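Local coordinates for protein dally-like, isoform A (Drosophila melanogaster, PDB 6XTZ) that belongs to the glypican family, probably acts as a cell-surface proteoglycan, and binds Wnt and Hedgehog proteins, holding the Wnt palmitoleate in its helical core, at residues 11-16 against 241-246; 26-31 against 51-56; 129-134 against 196-201. The protein carries 5 engineered substitutions. One frame throughout, in Å; residues are numbered along the deposited sequence.

Contact 1: residues 11-16 against 241-246; sequences SAVTHI and GYTEKP. With NAG (2-acetamido-2-deoxy-beta-D-glucopyranose), chain B.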
loop_
_atom_site.group_PDB
_atom_site.type_symbol
_atom_site.label_atom_id
_atom_site.label_comp_id
_atom_site.label_asym_id
_atom_site.label_seq_id
_atom_site.Cartn_x
_atom_site.Cartn_y
_atom_site.Cartn_z
ATOM N N SER A 11 -13.242 -27.654 40.510
ATOM C CA SER A 11 -11.931 -28.194 40.848
ATOM C C SER A 11 -11.113 -28.510 39.603
ATOM O O SER A 11 -9.878 -28.517 39.660
ATOM C CB SER A 11 -12.088 -29.444 41.713
ATOM O OG SER A 11 -10.825 -29.997 42.039
ATOM N N ALA A 12 -11.775 -28.776 38.475
ATOM C CA ALA A 12 -11.061 -29.103 37.248
ATOM C C ALA A 12 -10.445 -27.883 36.578
ATOM O O ALA A 12 -9.563 -28.042 35.727
ATOM C CB ALA A 12 -12.000 -29.809 36.265
ATOM N N VAL A 13 -10.877 -26.676 36.943
ATOM C CA VAL A 13 -10.431 -25.452 36.295
ATOM C C VAL A 13 -9.745 -24.500 37.267
ATOM O O VAL A 13 -9.511 -23.340 36.927
ATOM C CB VAL A 13 -11.601 -24.744 35.583
ATOM C CG1 VAL A 13 -12.094 -25.581 34.416
ATOM C CG2 VAL A 13 -12.731 -24.474 36.567
ATOM N N THR A 14 -9.413 -24.966 38.475
ATOM C CA THR A 14 -8.764 -24.085 39.442
ATOM C C THR A 14 -7.376 -23.662 38.975
ATOM O O THR A 14 -6.931 -22.552 39.288
ATOM C CB THR A 14 -8.687 -24.762 40.814
ATOM O OG1 THR A 14 -7.962 -23.924 41.723
ATOM C CG2 THR A 14 -7.994 -26.113 40.716
ATOM N N HIS A 15 -6.686 -24.520 38.220
ATOM C CA HIS A 15 -5.369 -24.156 37.707
ATOM C C HIS A 15 -5.470 -23.155 36.565
ATOM O O HIS A 15 -4.568 -22.328 36.386
ATOM C CB HIS A 15 -4.616 -25.406 37.251
ATOM C CG HIS A 15 -5.232 -26.085 36.069
ATOM N ND1 HIS A 15 -6.352 -26.883 36.167
ATOM C CD2 HIS A 15 -4.880 -26.092 34.761
ATOM C CE1 HIS A 15 -6.665 -27.348 34.970
ATOM N NE2 HIS A 15 -5.788 -26.884 34.100
ATOM N N ILE A 16 -6.553 -23.215 35.785
ATOM C CA ILE A 16 -6.730 -22.284 34.675
ATOM C C ILE A 16 -6.879 -20.859 35.191
ATOM O O ILE A 16 -6.295 -19.919 34.638
ATOM C CB ILE A 16 -7.936 -22.705 33.816
ATOM C CG1 ILE A 16 -7.713 -24.099 33.226
ATOM C CG2 ILE A 16 -8.187 -21.695 32.711
ATOM C CD1 ILE A 16 -8.872 -24.595 32.387
ATOM N N GLY A 241 -16.605 -25.069 34.339
ATOM C CA GLY A 241 -15.827 -26.242 34.674
ATOM C C GLY A 241 -15.155 -26.919 33.504
ATOM O O GLY A 241 -14.541 -27.976 33.690
ATOM N N TYR A 242 -15.246 -26.349 32.305
ATOM C CA TYR A 242 -14.643 -26.935 31.117
ATOM C C TYR A 242 -13.197 -26.481 30.976
ATOM O O TYR A 242 -12.860 -25.331 31.269
ATOM C CB TYR A 242 -15.433 -26.548 29.867
ATOM C CG TYR A 242 -16.875 -27.005 29.875
ATOM C CD1 TYR A 242 -17.232 -28.233 30.417
ATOM C CD2 TYR A 242 -17.878 -26.209 29.339
ATOM C CE1 TYR A 242 -18.550 -28.655 30.421
ATOM C CE2 TYR A 242 -19.197 -26.621 29.340
ATOM C CZ TYR A 242 -19.528 -27.844 29.882
ATOM O OH TYR A 242 -20.841 -28.256 29.884
ATOM N N THR A 243 -12.340 -27.396 30.519
ATOM C CA THR A 243 -10.933 -27.098 30.301
ATOM C C THR A 243 -10.551 -27.026 28.831
ATOM O O THR A 243 -9.412 -26.657 28.523
ATOM C CB THR A 243 -10.052 -28.148 30.995
ATOM O OG1 THR A 243 -10.306 -29.439 30.424
ATOM C CG2 THR A 243 -10.353 -28.195 32.486
ATOM N N GLU A 244 -11.462 -27.360 27.920
ATOM C CA GLU A 244 -11.130 -27.403 26.504
ATOM C C GLU A 244 -10.938 -26.000 25.939
ATOM O O GLU A 244 -11.504 -25.019 26.430
ATOM C CB GLU A 244 -12.222 -28.130 25.716
ATOM C CG GLU A 244 -12.277 -29.634 25.946
ATOM C CD GLU A 244 -13.000 -30.013 27.225
ATOM O OE1 GLU A 244 -13.031 -31.219 27.553
ATOM O OE2 GLU A 244 -13.540 -29.113 27.903
ATOM N N LYS A 245 -10.122 -25.918 24.890
ATOM C CA LYS A 245 -9.906 -24.667 24.189
ATOM C C LYS A 245 -11.134 -24.311 23.350
ATOM O O LYS A 245 -11.950 -25.177 23.027
ATOM C CB LYS A 245 -8.669 -24.771 23.298
ATOM C CG LYS A 245 -7.351 -24.791 24.054
ATOM C CD LYS A 245 -7.159 -23.514 24.859
ATOM C CE LYS A 245 -5.721 -23.368 25.335
ATOM N NZ LYS A 245 -5.281 -24.523 26.166
ATOM N N PRO A 246 -11.291 -23.038 22.993
ATOM C CA PRO A 246 -12.403 -22.657 22.118
ATOM C C PRO A 246 -12.233 -23.238 20.723
ATOM O O PRO A 246 -11.118 -23.503 20.265
ATOM C CB PRO A 246 -12.329 -21.124 22.089
ATOM C CG PRO A 246 -11.462 -20.746 23.246
ATOM C CD PRO A 246 -10.510 -21.871 23.438
HETATM C C1 NAG B . -13.635 -32.579 39.020
HETATM C C2 NAG B . -13.739 -34.083 38.771
HETATM C C3 NAG B . -12.732 -34.831 39.638
HETATM C C4 NAG B . -11.330 -34.277 39.422
HETATM C C5 NAG B . -11.319 -32.767 39.638
HETATM C C6 NAG B . -9.984 -32.133 39.322
HETATM C C7 NAG B . -15.822 -35.194 38.100
HETATM C C8 NAG B . -17.193 -35.619 38.531
HETATM N N2 NAG B . -15.087 -34.563 39.022
HETATM O O3 NAG B . -12.763 -36.217 39.316
HETATM O O4 NAG B . -10.419 -34.890 40.328
HETATM O O5 NAG B . -12.288 -32.143 38.781
HETATM O O6 NAG B . -9.308 -32.833 38.286
HETATM O O7 NAG B . -15.398 -35.411 36.969
#
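Val13 lays its CG1 methyl against the backbone of Gly241 and Tyr242. The closest approach is to the carbonyl oxygen, with CG1 3.2 Å from Tyr242 O, and the methyl also sits 3.5 Å from Gly241 C. Val13 has CG1 anti to its own carbonyl carbon (chi1 -67°). That torsion aims CG1 at the backbone between Gly241 and Tyr242 and leaves CG2 over Gly241 CA. Thr243 closes the same patch from the next position. Its CG2 methyl lies 3.7 Å from Val13 CG1 and also meets the backbone oxygen of Ala12, with CG2 3.3 Å from Ala12 O. Further on, Ile16 crosses Thr243 at about a right angle, and its CD1 rests 3.9 Å from Thr243 CG2. Val13 is the N-cap residue of helix 14-19. Gly241, with positive phi (80°), is the C' residue of a Schellman motif that ends helix 236-239, so a helix start packs on a helix end. Val13 and Ile16 also touch Ala238 of that helix. No hydrogen bond joins the two segments. On the outer side the glycan comes in: the sugar ring oxygen of NAG, O5, is 3.4 Å from Ala12 CB, while Ser11 OG lies 3.6 Å from NAG C6.

Contact 2: residues 26-31 against 51-56; sequences EIPQKP and YNMETR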
loop_
_atom_site.group_PDB
_atom_site.type_symbol
_atom_site.label_atom_id
_atom_site.label_comp_id
_atom_site.label_asym_id
_atom_site.label_seq_id
_atom_site.Cartn_x
_atom_site.Cartn_y
_atom_site.Cartn_z
ATOM N N GLU A 26 -9.474 -15.613 45.709
ATOM C CA GLU A 26 -10.672 -15.195 44.991
ATOM C C GLU A 26 -11.425 -16.360 44.362
ATOM O O GLU A 26 -12.622 -16.231 44.092
ATOM C CB GLU A 26 -10.307 -14.188 43.898
ATOM C CG GLU A 26 -9.355 -13.088 44.340
ATOM C CD GLU A 26 -9.053 -12.105 43.226
ATOM O OE1 GLU A 26 -9.907 -11.941 42.330
ATOM O OE2 GLU A 26 -7.959 -11.501 43.240
ATOM N N ILE A 27 -10.756 -17.485 44.124
ATOM C CA ILE A 27 -11.350 -18.605 43.397
ATOM C C ILE A 27 -12.353 -19.328 44.287
ATOM O O ILE A 27 -11.973 -19.874 45.333
ATOM C CB ILE A 27 -10.269 -19.572 42.890
ATOM C CG1 ILE A 27 -9.264 -18.833 42.009
ATOM C CG2 ILE A 27 -10.902 -20.726 42.128
ATOM C CD1 ILE A 27 -8.140 -19.706 41.507
ATOM N N PRO A 28 -13.633 -19.364 43.917
ATOM C CA PRO A 28 -14.606 -20.119 44.716
ATOM C C PRO A 28 -14.370 -21.615 44.575
ATOM O O PRO A 28 -14.198 -22.131 43.469
ATOM C CB PRO A 28 -15.954 -19.699 44.121
ATOM C CG PRO A 28 -15.636 -19.319 42.718
ATOM C CD PRO A 28 -14.257 -18.716 42.752
ATOM N N GLN A 29 -14.350 -22.308 45.714
ATOM C CA GLN A 29 -14.160 -23.754 45.695
ATOM C C GLN A 29 -15.393 -24.461 45.148
ATOM O O GLN A 29 -15.276 -25.402 44.354
ATOM C CB GLN A 29 -13.828 -24.251 47.102
ATOM C CG GLN A 29 -12.634 -23.550 47.727
ATOM C CD GLN A 29 -12.472 -23.863 49.200
ATOM O OE1 GLN A 29 -13.333 -24.495 49.812
ATOM N NE2 GLN A 29 -11.362 -23.419 49.780
ATOM N N LYS A 30 -16.575 -24.020 45.555
ATOM C CA LYS A 30 -17.840 -24.562 45.098
ATOM C C LYS A 30 -18.520 -23.593 44.140
ATOM O O LYS A 30 -18.248 -22.388 44.164
ATOM C CB LYS A 30 -18.766 -24.846 46.290
ATOM C CG LYS A 30 -18.171 -25.793 47.318
ATOM C CD LYS A 30 -17.739 -27.103 46.676
ATOM C CE LYS A 30 -17.129 -28.047 47.701
ATOM N NZ LYS A 30 -18.093 -28.397 48.782
ATOM N N PRO A 31 -19.399 -24.088 43.268
ATOM C CA PRO A 31 -20.094 -23.190 42.337
ATOM C C PRO A 31 -20.894 -22.123 43.071
ATOM O O PRO A 31 -21.544 -22.391 44.084
ATOM C CB PRO A 31 -21.008 -24.135 41.551
ATOM C CG PRO A 31 -20.331 -25.459 41.631
ATOM C CD PRO A 31 -19.685 -25.505 42.984
ATOM N N TYR A 51 -17.919 -12.115 39.846
ATOM C CA TYR A 51 -17.945 -10.892 39.052
ATOM C C TYR A 51 -16.549 -10.296 38.908
ATOM O O TYR A 51 -16.212 -9.738 37.856
ATOM C CB TYR A 51 -18.898 -9.883 39.689
ATOM C CG TYR A 51 -19.161 -8.647 38.860
ATOM C CD1 TYR A 51 -20.231 -8.598 37.975
ATOM C CD2 TYR A 51 -18.359 -7.519 38.981
ATOM C CE1 TYR A 51 -20.483 -7.466 37.223
ATOM C CE2 TYR A 51 -18.605 -6.384 38.236
ATOM C CZ TYR A 51 -19.668 -6.363 37.359
ATOM O OH TYR A 51 -19.914 -5.232 36.617
ATOM N N ASN A 52 -15.724 -10.403 39.953
ATOM C CA ASN A 52 -14.372 -9.857 39.877
ATOM C C ASN A 52 -13.469 -10.721 39.007
ATOM O O ASN A 52 -12.600 -10.199 38.300
ATOM C CB ASN A 52 -13.787 -9.713 41.281
ATOM C CG ASN A 52 -14.526 -8.688 42.119
ATOM O OD1 ASN A 52 -14.920 -7.630 41.623
ATOM N ND2 ASN A 52 -14.724 -8.998 43.395
ATOM N N MET A 53 -13.647 -12.043 39.045
ATOM C CA MET A 53 -12.876 -12.911 38.160
ATOM C C MET A 53 -13.218 -12.642 36.702
ATOM O O MET A 53 -12.333 -12.619 35.840
ATOM C CB MET A 53 -13.132 -14.377 38.506
ATOM C CG MET A 53 -12.632 -14.792 39.874
ATOM S SD MET A 53 -13.187 -16.450 40.297
ATOM C CE MET A 53 -12.532 -17.391 38.922
ATOM N N GLU A 54 -14.502 -12.431 36.409
ATOM C CA GLU A 54 -14.921 -12.149 35.042
ATOM C C GLU A 54 -14.356 -10.822 34.553
ATOM O O GLU A 54 -13.935 -10.709 33.396
ATOM C CB GLU A 54 -16.446 -12.148 34.959
ATOM C CG GLU A 54 -16.990 -12.026 33.551
ATOM C CD GLU A 54 -18.492 -11.852 33.524
ATOM O OE1 GLU A 54 -19.029 -11.151 34.409
ATOM O OE2 GLU A 54 -19.137 -12.418 32.619
ATOM N N THR A 55 -14.336 -9.807 35.420
ATOM C CA THR A 55 -13.821 -8.502 35.017
ATOM C C THR A 55 -12.328 -8.565 34.717
ATOM O O THR A 55 -11.864 -7.982 33.729
ATOM C CB THR A 55 -14.109 -7.462 36.101
ATOM O OG1 THR A 55 -15.521 -7.394 36.335
ATOM C CG2 THR A 55 -13.607 -6.090 35.673
ATOM N N ARG A 56 -11.561 -9.272 35.551
ATOM C CA ARG A 56 -10.127 -9.407 35.307
ATOM C C ARG A 56 -9.861 -10.089 33.971
ATOM O O ARG A 56 -9.086 -9.590 33.147
ATOM C CB ARG A 56 -9.467 -10.184 36.448
ATOM C CG ARG A 56 -8.065 -10.676 36.118
ATOM C CD ARG A 56 -7.430 -11.427 37.280
ATOM N NE ARG A 56 -6.787 -10.531 38.238
ATOM C CZ ARG A 56 -7.330 -10.151 39.390
ATOM N NH1 ARG A 56 -8.533 -10.588 39.737
ATOM N NH2 ARG A 56 -6.667 -9.333 40.198
#
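Loop 26-31 and helix 51-110 keep their backbones apart: the nearest CA atoms, of Glu26 and Met53, lie 7.5 Å from each other, and side chains bridge the rest between the loop and the first turns of the helix. Two separate points of contact result. One is apolar. The Met53 sulfur meets the CD corner of the Pro28 ring, with Met53 SD 3.5 Å from Pro28 CD. The Met53 chain runs out from the helix and bends at chi3 (57°), so that the sulfur and not CE is the atom nearest the proline. The sulfur also lies 3.8 Å from the backbone oxygen Glu26 O. Phe17 of helix 14-19 packs on Met53 as well, and the same phenylalanine touches Ile27. The second point is charged. Glu26 extends beyond CG and meets Arg56, whose chain bends at chi3. The two side chains cross at about a right angle. Their salt bridge runs from Glu26 OE1 to Arg56 NH1 at 3.2 Å. The hydrogen bond within it is weak, with an N-H...O angle of 123°. Carboxylate and guanidinium planes are 59° apart, so the groups do not face each other as a flat, two-pronged pair. With an alanine here in place of the glutamate, the Arg56 guanidinium is likely to lose this carboxylate and be freer to turn. Arg56 also touches Ile22, an apolar neighbour in the preceding loop. Inside the helix, Thr55 OG1 bonds back to Tyr51 O at 2.9 Å, in addition to the backbone bond from Thr55 N. The arrangement is a loop folded back on the start of a long helix, at one end of the elongated, mainly helical glypican core.

Contact 3: residues 129-134 against 196-201; sequences ETYFAN and SFVATR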
loop_
_atom_site.group_PDB
_atom_site.type_symbol
_atom_site.label_atom_id
_atom_site.label_comp_id
_atom_site.label_asym_id
_atom_site.label_seq_id
_atom_site.Cartn_x
_atom_site.Cartn_y
_atom_site.Cartn_z
ATOM N N GLU A 129 13.602 15.707 -11.805
ATOM C CA GLU A 129 13.859 15.519 -10.382
ATOM C C GLU A 129 12.755 16.140 -9.538
ATOM O O GLU A 129 12.358 15.581 -8.510
ATOM C CB GLU A 129 15.214 16.118 -10.007
ATOM C CG GLU A 129 16.400 15.486 -10.711
ATOM C CD GLU A 129 17.716 16.107 -10.291
ATOM O OE1 GLU A 129 17.765 16.714 -9.200
ATOM O OE2 GLU A 129 18.700 15.994 -11.053
ATOM N N THR A 130 12.247 17.301 -9.959
ATOM C CA THR A 130 11.183 17.956 -9.208
ATOM C C THR A 130 9.896 17.141 -9.251
ATOM O O THR A 130 9.175 17.065 -8.250
ATOM C CB THR A 130 10.947 19.367 -9.747
ATOM O OG1 THR A 130 12.159 20.126 -9.646
ATOM C CG2 THR A 130 9.854 20.070 -8.957
ATOM N N TYR A 131 9.595 16.511 -10.391
ATOM C CA TYR A 131 8.385 15.701 -10.468
ATOM C C TYR A 131 8.450 14.523 -9.507
ATOM O O TYR A 131 7.488 14.247 -8.780
ATOM C CB TYR A 131 8.137 15.195 -11.890
ATOM C CG TYR A 131 7.014 14.182 -11.898
ATOM C CD1 TYR A 131 5.694 14.591 -11.773
ATOM C CD2 TYR A 131 7.273 12.819 -11.974
ATOM C CE1 TYR A 131 4.660 13.676 -11.750
ATOM C CE2 TYR A 131 6.245 11.893 -11.948
ATOM C CZ TYR A 131 4.940 12.329 -11.837
ATOM O OH TYR A 131 3.911 11.419 -11.812
ATOM N N PHE A 132 9.571 13.796 -9.503
ATOM C CA PHE A 132 9.676 12.649 -8.608
ATOM C C PHE A 132 9.632 13.077 -7.150
ATOM O O PHE A 132 9.208 12.300 -6.288
ATOM C CB PHE A 132 10.954 11.859 -8.889
ATOM C CG PHE A 132 11.068 10.597 -8.080
ATOM C CD1 PHE A 132 10.312 9.483 -8.407
ATOM C CD2 PHE A 132 11.914 10.531 -6.984
ATOM C CE1 PHE A 132 10.402 8.321 -7.661
ATOM C CE2 PHE A 132 12.012 9.371 -6.236
ATOM C CZ PHE A 132 11.255 8.265 -6.576
ATOM N N ALA A 133 10.049 14.310 -6.857
ATOM C CA ALA A 133 10.063 14.789 -5.480
ATOM C C ALA A 133 8.661 15.155 -5.002
ATOM O O ALA A 133 8.185 14.633 -3.989
ATOM C CB ALA A 133 11.006 15.987 -5.349
ATOM N N ASN A 134 7.982 16.055 -5.720
ATOM C CA ASN A 134 6.684 16.554 -5.284
ATOM C C ASN A 134 5.548 16.327 -6.273
ATOM O O ASN A 134 4.387 16.531 -5.903
ATOM C CB ASN A 134 6.769 18.056 -4.954
ATOM C CG ASN A 134 7.222 18.900 -6.135
ATOM O OD1 ASN A 134 6.964 18.575 -7.295
ATOM N ND2 ASN A 134 7.903 20.002 -5.838
ATOM N N SER A 196 7.145 6.248 -17.405
ATOM C CA SER A 196 8.110 5.680 -16.470
ATOM C C SER A 196 8.161 6.481 -15.174
ATOM O O SER A 196 8.165 5.907 -14.080
ATOM C CB SER A 196 9.491 5.618 -17.121
ATOM O OG SER A 196 10.405 4.912 -16.302
ATOM N N PHE A 197 8.195 7.811 -15.279
ATOM C CA PHE A 197 8.309 8.640 -14.084
ATOM C C PHE A 197 7.019 8.641 -13.273
ATOM O O PHE A 197 7.058 8.683 -12.037
ATOM C CB PHE A 197 8.709 10.063 -14.469
ATOM C CG PHE A 197 10.193 10.271 -14.540
ATOM C CD1 PHE A 197 10.902 9.926 -15.680
ATOM C CD2 PHE A 197 10.881 10.803 -13.462
ATOM C CE1 PHE A 197 12.270 10.112 -15.743
ATOM C CE2 PHE A 197 12.250 10.993 -13.521
ATOM C CZ PHE A 197 12.944 10.646 -14.661
ATOM N N VAL A 198 5.865 8.601 -13.944
ATOM C CA VAL A 198 4.599 8.535 -13.221
ATOM C C VAL A 198 4.477 7.206 -12.487
ATOM O O VAL A 198 4.104 7.161 -11.310
ATOM C CB VAL A 198 3.415 8.763 -14.179
ATOM C CG1 VAL A 198 2.098 8.542 -13.451
ATOM C CG2 VAL A 198 3.468 10.166 -14.757
ATOM N N ALA A 199 4.804 6.103 -13.165
ATOM C CA ALA A 199 4.722 4.794 -12.526
ATOM C C ALA A 199 5.732 4.665 -11.393
ATOM O O ALA A 199 5.435 4.059 -10.357
ATOM C CB ALA A 199 4.930 3.689 -13.561
ATOM N N THR A 200 6.928 5.233 -11.567
ATOM C CA THR A 200 7.956 5.121 -10.537
ATOM C C THR A 200 7.574 5.911 -9.290
ATOM O O THR A 200 7.680 5.405 -8.166
ATOM C CB THR A 200 9.303 5.597 -11.082
ATOM O OG1 THR A 200 9.628 4.859 -12.267
ATOM C CG2 THR A 200 10.398 5.393 -10.047
ATOM N N ARG A 201 7.126 7.154 -9.469
ATOM C CA ARG A 201 6.740 7.973 -8.326
ATOM C C ARG A 201 5.516 7.398 -7.623
ATOM O O ARG A 201 5.492 7.286 -6.393
ATOM C CB ARG A 201 6.476 9.411 -8.771
ATOM C CG ARG A 201 5.708 10.223 -7.744
ATOM C CD ARG A 201 5.612 11.690 -8.122
ATOM N NE ARG A 201 4.683 12.400 -7.247
ATOM C CZ ARG A 201 4.990 12.853 -6.035
ATOM N NH1 ARG A 201 6.209 12.673 -5.542
ATOM N NH2 ARG A 201 4.076 13.487 -5.314
#
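Arg201 fits as a knob into a hole made by Tyr131, Phe132, Ala133 and Asn134, where helix 118-134 packs on helix 185-216 in the helical glypican core. The segment axes come within 9.6 Å and cross at -28°. The tight part is around the Tyr131 ring. Arg201 CD lies over one face in a CH-pi contact, 4.1 Å from the ring centroid. Phe197 O meets the ring edge in its plane, 3.3 Å from Tyr131 CE2. Val198 CG2 packs by the hydroxyl. Phe132 packs beside the arginine, its CD1 3.9 Å from Arg201 CB, and its CE1 meets the Thr200 methyl. Leu139 backs Tyr131, Phe197 and Val198, and Phe197 also packs on Leu95 of the O-palmitoleoyl serine pocket. The looser side lies at the C-terminal end of helix 118-134, by Asn134 and exposed Ala133. There the arginine, extended, with CG anti to its backbone N (chi1 164°), brings its guanidinium to the last carbonyls. Such a positive group would probably be favoured by the helix dipole. Asn134 OD1 takes a hydrogen bond from Arg136 N. Arg201 NH1 bonds Phe132 O at 3.1 Å, from above the carbonyl plane, and makes a weak bond to Ala133 O.

How the contacts relate
Contacts 1 and 2 are neighbours at one end of the molecule, with centres 13 Å apart. They touch directly: Thr14 O of contact 1 lies 3.8 Å from Ile27 CD1 of contact 2. Helix 14-19 belongs to contact 1, and its Phe17 also packs on Ile27 and Met53 of contact 2. Contact 3 lies on the opposite side of the chain's centre, with its centre about 60 Å from that of contact 1 and about 62 Å from that of contact 2. It is the one close to the bound lipid, as the Phe197 side chain is about 4 Å from O-palmitoleoyl serine. The glycan marks the other end, beside contact 1 and about 12 Å from the Ile27 side chain.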